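Local coordinates for chinitase A (Streptomyces coelicolor, PDB 3EBV), which probably hydrolyses internal glycosidic linkages of chitin, this chain being the glycosyl hydrolase family 18 part of a longer protein, at residues A[78-83]-A[114-119]. Sequence-based numbering, arbitrary orientation.
Sequences VIISVG and DGVDID
Asp117 OD2 is gripped twice: Ser81 OG donates to it across the strand pair at 2.7 Å, meeting its anti lone pair, and Tyr10 OH is also bonded to it. Thr147 OG1 holds the other oxygen, OD1, so the buried carboxylate is fixed in its rotation. These are neighbouring parallel strands of the TIM barrel, joined by helix 94-111 in a beta-alpha-beta crossover. The family 18 DGxDxDxE motif runs from Asp114 and Gly115 through Asp117 and Asp119 to Glu121; in relatives the final glutamate is the proton donor, and here Asp119 OD1 lies close to Glu121 OE2. Backbone bonds zip the pair: Ile80 N to Gly115 O at 3.1 Å, Asp117 N to Ile80 O, Val82 N to Asp117 O, and Asp119 N to Val82 O, the last noticeably bent (136° at the hydrogen). On the barrel's inner face Ile79 CD1 rests 3.8 Å from Asp117 CB. Outward, toward helix 94-111, Val116 turns CG2 anti to its own N (CG1 at chi1 62°), placing it 4.0 Å from Val82 CG2. Where the segments begin, Asp114 OD2 takes Val78 N at 2.9 Å and also Gln72 NE2, while Asp114 N reaches Val78 O at 2.8 Å.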
loop_
_atom_site.group_PDB
_atom_site.type_symbol
_atom_site.label_atom_id
_atom_site.label_comp_id
_atom_site.label_asym_id
_atom_site.label_seq_id
_atom_site.Cartn_x
_atom_site.Cartn_y
_atom_site.Cartn_z
ATOM N N VAL A 78 -5.928 -10.338 2.301
ATOM C CA VAL A 78 -6.146 -9.359 3.362
ATOM C C VAL A 78 -4.883 -9.321 4.193
ATOM O O VAL A 78 -4.464 -10.358 4.712
ATOM C CB VAL A 78 -7.372 -9.719 4.273
ATOM C CG1 VAL A 78 -7.627 -8.634 5.323
ATOM C CG2 VAL A 78 -8.623 -9.939 3.410
ATOM N N ILE A 79 -4.267 -8.153 4.307
ATOM C CA ILE A 79 -2.999 -8.033 5.013
ATOM C C ILE A 79 -3.116 -7.011 6.134
ATOM O O ILE A 79 -4.049 -6.201 6.133
ATOM C CB ILE A 79 -1.855 -7.653 4.010
ATOM C CG1 ILE A 79 -2.121 -6.264 3.389
ATOM C CG2 ILE A 79 -1.723 -8.762 2.944
ATOM C CD1 ILE A 79 -1.055 -5.870 2.316
ATOM N N ILE A 80 -2.212 -7.077 7.111
ATOM C CA ILE A 80 -2.170 -6.097 8.201
ATOM C C ILE A 80 -1.172 -4.989 7.891
ATOM O O ILE A 80 -0.003 -5.281 7.611
ATOM C CB ILE A 80 -1.899 -6.798 9.595
ATOM C CG1 ILE A 80 -1.948 -5.815 10.740
ATOM C CG2 ILE A 80 -0.579 -7.601 9.582
ATOM C CD1 ILE A 80 -3.339 -5.189 10.941
ATOM N N SER A 81 -1.613 -3.727 7.992
ATOM C CA SER A 81 -0.690 -2.604 7.770
ATOM C C SER A 81 -0.132 -2.132 9.077
ATOM O O SER A 81 -0.884 -1.929 10.048
ATOM C CB SER A 81 -1.386 -1.456 7.026
ATOM O OG SER A 81 -0.472 -0.414 6.752
ATOM N N VAL A 82 1.180 -1.921 9.122
ATOM C CA VAL A 82 1.855 -1.375 10.298
ATOM C C VAL A 82 2.230 0.081 10.083
ATOM O O VAL A 82 2.793 0.422 9.026
ATOM C CB VAL A 82 3.133 -2.187 10.613
ATOM C CG1 VAL A 82 3.811 -1.641 11.854
ATOM C CG2 VAL A 82 2.775 -3.676 10.780
ATOM N N GLY A 83 1.937 0.946 11.043
ATOM C CA GLY A 83 2.375 2.334 10.953
ATOM C C GLY A 83 1.220 3.281 10.859
ATOM O O GLY A 83 0.412 3.388 11.793
ATOM N N ASP A 114 -2.945 -12.655 5.166
ATOM C CA ASP A 114 -2.039 -13.184 4.155
ATOM C C ASP A 114 -0.628 -12.603 4.194
ATOM O O ASP A 114 0.253 -13.090 3.473
ATOM C CB ASP A 114 -2.634 -12.988 2.763
ATOM C CG ASP A 114 -3.944 -13.701 2.621
ATOM O OD1 ASP A 114 -3.900 -14.968 2.651
ATOM O OD2 ASP A 114 -5.000 -13.038 2.545
ATOM N N GLY A 115 -0.413 -11.577 5.011
ATOM C CA GLY A 115 0.878 -10.886 5.003
ATOM C C GLY A 115 0.754 -9.524 5.627
ATOM O O GLY A 115 -0.165 -9.264 6.438
ATOM N N VAL A 116 1.687 -8.637 5.229
ATOM C CA VAL A 116 1.906 -7.406 5.950
ATOM C C VAL A 116 2.142 -6.283 4.928
ATOM O O VAL A 116 2.698 -6.518 3.824
ATOM C CB VAL A 116 3.129 -7.502 6.922
ATOM C CG1 VAL A 116 4.462 -7.777 6.157
ATOM C CG2 VAL A 116 3.224 -6.279 7.818
ATOM N N ASP A 117 1.726 -5.068 5.332
ATOM C CA ASP A 117 2.043 -3.834 4.570
ATOM C C ASP A 117 2.879 -2.963 5.465
ATOM O O ASP A 117 2.560 -2.744 6.645
ATOM C CB ASP A 117 0.747 -3.090 4.222
ATOM C CG ASP A 117 1.003 -1.684 3.634
ATOM O OD1 ASP A 117 1.654 -1.621 2.537
ATOM O OD2 ASP A 117 0.588 -0.668 4.256
ATOM N N ILE A 118 4.014 -2.494 4.949
ATOM C CA ILE A 118 4.888 -1.630 5.719
ATOM C C ILE A 118 4.565 -0.180 5.428
ATOM O O ILE A 118 4.857 0.318 4.330
ATOM C CB ILE A 118 6.400 -1.936 5.371
ATOM C CG1 ILE A 118 6.696 -3.462 5.487
ATOM C CG2 ILE A 118 7.348 -1.028 6.183
ATOM C CD1 ILE A 118 6.435 -4.036 6.896
ATOM N N ASP A 119 4.015 0.497 6.422
ATOM C CA ASP A 119 3.616 1.886 6.294
ATOM C C ASP A 119 4.113 2.702 7.499
ATOM O O ASP A 119 3.392 3.588 7.995
ATOM C CB ASP A 119 2.086 1.996 6.144
ATOM C CG ASP A 119 1.623 3.405 5.835
ATOM O OD1 ASP A 119 2.414 4.252 5.351
ATOM O OD2 ASP A 119 0.426 3.661 6.116
#